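Local coordinates for protein accelerated cell death 11 (Arabidopsis thaliana, PDB 4NT1) that transfers ceramide-1-phosphate and phytoceramide-1-phosphate selectively between membranes, and does not transport ceramide lacking the phosphate headgroup, at residues Asn101-Arg104 and Val105-Leu109; Pro189-Thr192 and Tyr193-Leu197. All blocks are in the same frame, centred on the assembly; numbering follows the deposited sequence.

Interaction 1. Residues Asn101-Arg104 and Val105-Leu109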
ATOM      1  N   ASN A 101       6.446   9.424  -6.495  1.00 19.55           N
ATOM      2  CA  ASN A 101       5.222   8.637  -6.538  1.00 19.36           C
ATOM      3  C   ASN A 101       5.428   7.260  -5.924  1.00 19.32           C
ATOM      4  O   ASN A 101       4.555   6.755  -5.224  1.00 17.56           O
ATOM      5  CB  ASN A 101       4.656   8.585  -7.950  1.00 21.77           C
ATOM      6  CG  ASN A 101       4.121   9.936  -8.387  1.00 23.81           C
ATOM      7  OD1 ASN A 101       3.807  10.778  -7.548  1.00 34.67           O
ATOM      8  ND2 ASN A 101       4.015  10.149  -9.680  1.00 27.52           N
ATOM      9  N   LEU A 102       6.613   6.686  -6.134  1.00 15.90           N
ATOM     10  CA  LEU A 102       6.960   5.422  -5.487  1.00 17.11           C
ATOM     11  C   LEU A 102       6.870   5.505  -3.965  1.00 17.29           C
ATOM     12  O   LEU A 102       6.346   4.589  -3.323  1.00 16.52           O
ATOM     13  CB  LEU A 102       8.355   4.945  -5.909  1.00 17.12           C
ATOM     14  CG  LEU A 102       8.809   3.624  -5.275  1.00 15.43           C
ATOM     15  CD1 LEU A 102       7.869   2.457  -5.642  1.00 20.48           C
ATOM     16  CD2 LEU A 102      10.240   3.296  -5.677  1.00 15.93           C
ATOM     17  N   LEU A 103       7.408   6.580  -3.386  1.00 18.31           N
ATOM     18  CA  LEU A 103       7.359   6.750  -1.944  1.00 18.22           C
ATOM     19  C   LEU A 103       5.906   6.794  -1.466  1.00 18.43           C
ATOM     20  O   LEU A 103       5.560   6.195  -0.445  1.00 17.95           O
ATOM     21  CB  LEU A 103       8.126   8.007  -1.525  1.00 16.82           C
ATOM     22  CG  LEU A 103       8.233   8.303  -0.033  1.00 20.38           C
ATOM     23  CD1 LEU A 103       8.842   7.115   0.695  1.00 19.39           C
ATOM     24  CD2 LEU A 103       9.071   9.558   0.175  1.00 22.26           C
ATOM     25  N   ARG A 104       5.052   7.501  -2.197  1.00 17.95           N
ATOM     26  CA  ARG A 104       3.639   7.567  -1.829  1.00 18.98           C
ATOM     27  C   ARG A 104       2.954   6.195  -1.919  1.00 18.62           C
ATOM     28  O   ARG A 104       2.176   5.809  -1.025  1.00 19.23           O
ATOM     29  CB  ARG A 104       2.883   8.602  -2.670  1.00 21.95           C
ATOM     30  CG  ARG A 104       2.924  10.011  -2.075  1.00 26.95           C
ATOM     31  CD  ARG A 104       4.091  10.814  -2.597  1.00 31.06           C
ATOM     32  NE  ARG A 104       4.210  12.094  -1.905  1.00 35.21           N
ATOM     33  CZ  ARG A 104       5.230  12.426  -1.118  1.00 35.00           C
ATOM     34  NH1 ARG A 104       5.258  13.612  -0.528  1.00 33.75           N
ATOM     35  NH2 ARG A 104       6.233  11.579  -0.932  1.00 32.68           N
ATOM     36  N   VAL A 105       3.263   5.450  -2.975  1.00 16.33           N
ATOM     37  CA  VAL A 105       2.700   4.115  -3.145  1.00 17.21           C
ATOM     38  C   VAL A 105       3.164   3.197  -2.013  1.00 18.12           C
ATOM     39  O   VAL A 105       2.365   2.476  -1.419  1.00 17.03           O
ATOM     40  CB  VAL A 105       3.043   3.527  -4.520  1.00 17.86           C
ATOM     41  CG1 VAL A 105       2.685   2.049  -4.560  1.00 18.36           C
ATOM     42  CG2 VAL A 105       2.289   4.290  -5.605  1.00 16.92           C
ATOM     43  N   LYS A 106       4.446   3.256  -1.683  1.00 16.88           N
ATOM     44  CA  LYS A 106       4.963   2.456  -0.570  1.00 20.24           C
ATOM     45  C   LYS A 106       4.136   2.676   0.707  1.00 19.87           C
ATOM     46  O   LYS A 106       3.804   1.719   1.425  1.00 18.33           O
ATOM     47  CB  LYS A 106       6.435   2.789  -0.310  1.00 18.94           C
ATOM     48  CG  LYS A 106       7.130   1.874   0.712  1.00 19.96           C
ATOM     49  CD  LYS A 106       6.971   2.368   2.139  1.00 24.32           C
ATOM     50  CE  LYS A 106       7.574   3.771   2.303  1.00 26.92           C
ATOM     51  NZ  LYS A 106       7.778   4.096   3.747  1.00 27.79           N
ATOM     52  N   ARG A 107       3.802   3.929   0.999  1.00 18.93           N
ATOM     53  CA  ARG A 107       3.039   4.216   2.212  1.00 20.41           C
ATOM     54  C   ARG A 107       1.670   3.533   2.200  1.00 18.21           C
ATOM     55  O   ARG A 107       1.212   3.016   3.226  1.00 20.68           O
ATOM     56  CB  ARG A 107       2.906   5.729   2.431  1.00 20.46           C
ATOM     57  CG  ARG A 107       4.224   6.389   2.795  1.00 20.89           C
ATOM     58  CD  ARG A 107       4.123   7.901   2.744  1.00 25.76           C
ATOM     59  NE  ARG A 107       5.405   8.523   3.059  1.00 27.83           N
ATOM     60  CZ  ARG A 107       5.713   9.785   2.778  1.00 26.04           C
ATOM     61  NH1 ARG A 107       4.829  10.572   2.170  1.00 24.72           N
ATOM     62  NH2 ARG A 107       6.904  10.260   3.119  1.00 27.60           N
ATOM     63  N   GLY A 108       1.011   3.529   1.045  1.00 15.17           N
ATOM     64  CA  GLY A 108      -0.259   2.840   0.922  1.00 17.51           C
ATOM     65  C   GLY A 108      -0.150   1.341   1.191  1.00 17.50           C
ATOM     66  O   GLY A 108      -0.984   0.759   1.889  1.00 16.65           O
ATOM     67  N   LEU A 109       0.878   0.710   0.624  1.00 15.63           N
ATOM     68  CA  LEU A 109       1.097  -0.720   0.847  1.00 18.10           C
ATOM     69  C   LEU A 109       1.310  -0.992   2.323  1.00 17.71           C
ATOM     70  O   LEU A 109       0.832  -1.998   2.854  1.00 19.05           O
ATOM     71  CB  LEU A 109       2.316  -1.216   0.079  1.00 17.12           C
ATOM     72  CG  LEU A 109       2.243  -1.118  -1.438  1.00 18.47           C
ATOM     73  CD1 LEU A 109       3.573  -1.547  -2.056  1.00 19.49           C
ATOM     74  CD2 LEU A 109       1.071  -1.941  -2.009  1.00 16.50           C
TER
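Arg107 reaches back along its own helix, 98-121, to lie against Leu103 and Arg104, the residues one turn earlier. Its CB rests 3.5 Å from Arg104 O. CG stands anti to the carbonyl carbon (chi1 -69°), which swings the chain toward the preceding turn and brings CG within 3.5 Å of Leu103 O. From there the chain runs extended through CD, still beside that carbonyl, to NE, which nears CG of Leu103. At the tip, CG of Leu103 sits over one face of the Arg107 guanidinium, toward its rim, and Leu103 CD2 lies 3.7 Å from Arg107 NH2. The other terminal nitrogen, Arg107 NH1, lies over a face of the Arg104 guanidinium, 3.6 Å from Arg104 NH2, with the two planes turned 40° apart. Each also forms a salt bridge with the C-terminal carboxylate of Trp207, which probably offsets the closeness of the two positive charges, and Arg107 NH2 donates to Ile205 O. Leucine suits position 103 by offering an apolar bed for a flat, buried cation; its CD1 also meets Lys106 CE at 3.9 Å.

The backbone beneath is regular helix: Val105 N bonds Asn101 O at 2.9 Å, and Lys106 N bonds Leu102 O at 2.8 Å. Val105 and Leu102 turn their branched side chains to neighbouring parts of the all-helical core. Arg104, with nearby Arg100 on the same helix and Asp61 on helix 57-63, belongs to the ceramide-1-phosphate binding site of the GLTP fold; the two arginines are consistent with recognition of its phosphate.

Interaction 2. Residues Pro189-Thr192 and Tyr193-Leu197; sequences PLIT and YLDNL
Thr192 and Asn196 lie side by side on helix 173-199, one turn apart and pointing the same way, with Thr192 CG2 3.7 Å from Asn196 ND2. The threonine methyl takes the place anti to its backbone N, while OG1, anti to the carbonyl carbon (chi1 -65°), turns back along the helix and hydrogen-bonds Ala188 O. Threonine thus satisfies its hydroxyl within the helix and presents a methyl to the next turn. Asn196 folds its amide over the same turn, CG 3.3 Å from Thr192 O, an approach without a side-chain hydrogen bond; a small polar group suits this exposed flank.

Leu190 and Leu194 form the apolar counterpart. Leu194 CG leans in to 3.1 Å from Leu190 O, and its CD1 meets Leu190 CG at 4.3 Å, a loose touch between two leucines. Tyr193 starts with CB 3.3 Å from Pro189 O; its CG, anti to the backbone N (chi1 172°), carries the ring away from the preceding turn, though Leu190 O stays at the ring edge, near its plane. Helices 10-25 and 79-88 supply the apolar surroundings, Leu190 meeting the first, Leu194 the second and the long tyrosine ring spanning both.

Asp195 turns its carboxylate back past Ile191 O, and has its strong partner in Lys106 of helix 98-121. Pro189, which has no amide hydrogen, kinks the helix where the bond to the turn before is missing, yet its carbonyl accepts Tyr193 N at 2.8 Å. Four successive backbone bonds, among them a nearly straight one from Asp195 N to Ile191 O (177°), hold the turn, so the chemistry implies side chains serving instead an apolar interior, a solvent-facing flank and one charged tie.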
ATOM      1  N   PRO A 189       8.636  -7.768   3.464  1.00 22.66           N
ATOM      2  CA  PRO A 189       9.961  -7.677   2.833  1.00 18.67           C
ATOM      3  C   PRO A 189       9.991  -6.719   1.640  1.00 19.08           C
ATOM      4  O   PRO A 189      11.023  -6.105   1.388  1.00 18.29           O
ATOM      5  CB  PRO A 189      10.238  -9.116   2.355  1.00 21.88           C
ATOM      6  CG  PRO A 189       8.914  -9.802   2.370  1.00 22.56           C
ATOM      7  CD  PRO A 189       8.085  -9.135   3.420  1.00 22.25           C
ATOM      8  N   LEU A 190       8.884  -6.618   0.906  1.00 19.30           N
ATOM      9  CA  LEU A 190       8.791  -5.681  -0.215  1.00 19.90           C
ATOM     10  C   LEU A 190       8.917  -4.228   0.251  1.00 18.52           C
ATOM     11  O   LEU A 190       9.655  -3.418  -0.339  1.00 19.23           O
ATOM     12  CB  LEU A 190       7.458  -5.888  -0.954  1.00 20.44           C
ATOM     13  CG  LEU A 190       7.162  -4.872  -2.058  1.00 19.26           C
ATOM     14  CD1 LEU A 190       8.232  -4.969  -3.121  1.00 16.54           C
ATOM     15  CD2 LEU A 190       5.753  -5.105  -2.632  1.00 18.67           C
ATOM     16  N   ILE A 191       8.189  -3.903   1.312  1.00 21.02           N
ATOM     17  CA  ILE A 191       8.213  -2.563   1.876  1.00 20.05           C
ATOM     18  C   ILE A 191       9.609  -2.225   2.401  1.00 22.27           C
ATOM     19  O   ILE A 191      10.094  -1.115   2.221  1.00 21.37           O
ATOM     20  CB  ILE A 191       7.153  -2.421   2.976  1.00 20.11           C
ATOM     21  CG1 ILE A 191       5.764  -2.352   2.338  1.00 22.63           C
ATOM     22  CG2 ILE A 191       7.426  -1.189   3.858  1.00 23.58           C
ATOM     23  CD1 ILE A 191       4.642  -2.754   3.267  1.00 20.94           C
ATOM     24  N   THR A 192      10.256  -3.188   3.045  1.00 21.84           N
ATOM     25  CA  THR A 192      11.628  -2.998   3.529  1.00 17.30           C
ATOM     26  C   THR A 192      12.579  -2.809   2.346  1.00 22.06           C
ATOM     27  O   THR A 192      13.471  -1.964   2.375  1.00 21.52           O
ATOM     28  CB  THR A 192      12.094  -4.230   4.341  1.00 26.36           C
ATOM     29  OG1 THR A 192      11.293  -4.355   5.525  1.00 27.17           O
ATOM     30  CG2 THR A 192      13.545  -4.090   4.747  1.00 25.95           C
ATOM     31  N   TYR A 193      12.391  -3.623   1.312  1.00 18.97           N
ATOM     32  CA  TYR A 193      13.166  -3.486   0.082  1.00 20.02           C
ATOM     33  C   TYR A 193      12.997  -2.072  -0.481  1.00 20.39           C
ATOM     34  O   TYR A 193      13.967  -1.441  -0.891  1.00 19.67           O
ATOM     35  CB  TYR A 193      12.738  -4.537  -0.955  1.00 19.78           C
ATOM     36  CG  TYR A 193      13.371  -4.333  -2.316  1.00 21.11           C
ATOM     37  CD1 TYR A 193      14.612  -4.880  -2.618  1.00 23.28           C
ATOM     38  CD2 TYR A 193      12.735  -3.575  -3.290  1.00 20.36           C
ATOM     39  CE1 TYR A 193      15.200  -4.680  -3.858  1.00 25.62           C
ATOM     40  CE2 TYR A 193      13.315  -3.371  -4.537  1.00 22.78           C
ATOM     41  CZ  TYR A 193      14.545  -3.924  -4.810  1.00 26.19           C
ATOM     42  OH  TYR A 193      15.123  -3.722  -6.039  1.00 29.62           O
ATOM     43  N   LEU A 194      11.767  -1.568  -0.479  1.00 16.60           N
ATOM     44  CA  LEU A 194      11.513  -0.228  -1.016  1.00 16.98           C
ATOM     45  C   LEU A 194      12.188   0.849  -0.162  1.00 21.60           C
ATOM     46  O   LEU A 194      12.941   1.675  -0.683  1.00 20.22           O
ATOM     47  CB  LEU A 194      10.007   0.041  -1.141  1.00 18.56           C
ATOM     48  CG  LEU A 194       9.256  -0.861  -2.124  1.00 18.78           C
ATOM     49  CD1 LEU A 194       7.741  -0.644  -2.042  1.00 18.41           C
ATOM     50  CD2 LEU A 194       9.771  -0.617  -3.544  1.00 19.92           C
ATOM     51  N   ASP A 195      11.932   0.833   1.147  1.00 19.67           N
ATOM     52  CA  ASP A 195      12.594   1.758   2.068  1.00 23.66           C
ATOM     53  C   ASP A 195      14.097   1.781   1.822  1.00 21.09           C
ATOM     54  O   ASP A 195      14.713   2.840   1.794  1.00 24.26           O
ATOM     55  CB  ASP A 195      12.348   1.358   3.531  1.00 22.20           C
ATOM     56  CG  ASP A 195      11.024   1.871   4.082  1.00 28.96           C
ATOM     57  OD1 ASP A 195      10.368   2.713   3.438  1.00 24.92           O
ATOM     58  OD2 ASP A 195      10.645   1.435   5.190  1.00 31.65           O
ATOM     59  N   ASN A 196      14.689   0.601   1.675  1.00 21.75           N
ATOM     60  CA  ASN A 196      16.133   0.501   1.480  1.00 20.40           C
ATOM     61  C   ASN A 196      16.645   1.128   0.180  1.00 25.02           C
ATOM     62  O   ASN A 196      17.749   1.665   0.152  1.00 27.08           O
ATOM     63  CB  ASN A 196      16.620  -0.950   1.619  1.00 23.58           C
ATOM     64  CG  ASN A 196      16.631  -1.422   3.061  1.00 32.67           C
ATOM     65  OD1 ASN A 196      16.663  -0.614   3.990  1.00 32.62           O
ATOM     66  ND2 ASN A 196      16.619  -2.731   3.257  1.00 32.54           N
ATOM     67  N   LEU A 197      15.859   1.060  -0.893  1.00 22.02           N
ATOM     68  CA  LEU A 197      16.234   1.775  -2.116  1.00 21.61           C
ATOM     69  C   LEU A 197      16.452   3.261  -1.817  1.00 23.98           C
ATOM     70  O   LEU A 197      17.372   3.883  -2.363  1.00 24.12           O
ATOM     71  CB  LEU A 197      15.179   1.627  -3.211  1.00 24.79           C
ATOM     72  CG  LEU A 197      14.972   0.218  -3.757  1.00 24.06           C
ATOM     73  CD1 LEU A 197      13.972   0.255  -4.888  1.00 27.60           C
ATOM     74  CD2 LEU A 197      16.298  -0.375  -4.223  1.00 25.64           C
TER

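In the fold
Interaction 1 lies deep in the chain, its centre about 6 Å from the centre of the chain; interaction 2 is only partly buried, its own centre about 12 Å away from that point. Each is a local contact within one helix, 98-121 or 173-199, and the two helices meet directly: Lys106 NZ forms a 3.0 Å salt bridge with Asp195 OD1, Lys106 CG packs on Leu194 CD1, and Ile191 CD1 reaches the backbone of Leu109. The chemistry follows the setting. At 101-109 two arginines, Arg107 buried and Arg104 partly exposed, gather round the C-terminal carboxylate at the ceramide-1-phosphate binding site, of which Arg104 is a part, whereas 189-197 divides into an apolar face turned inward and small polar residues on the exposed side.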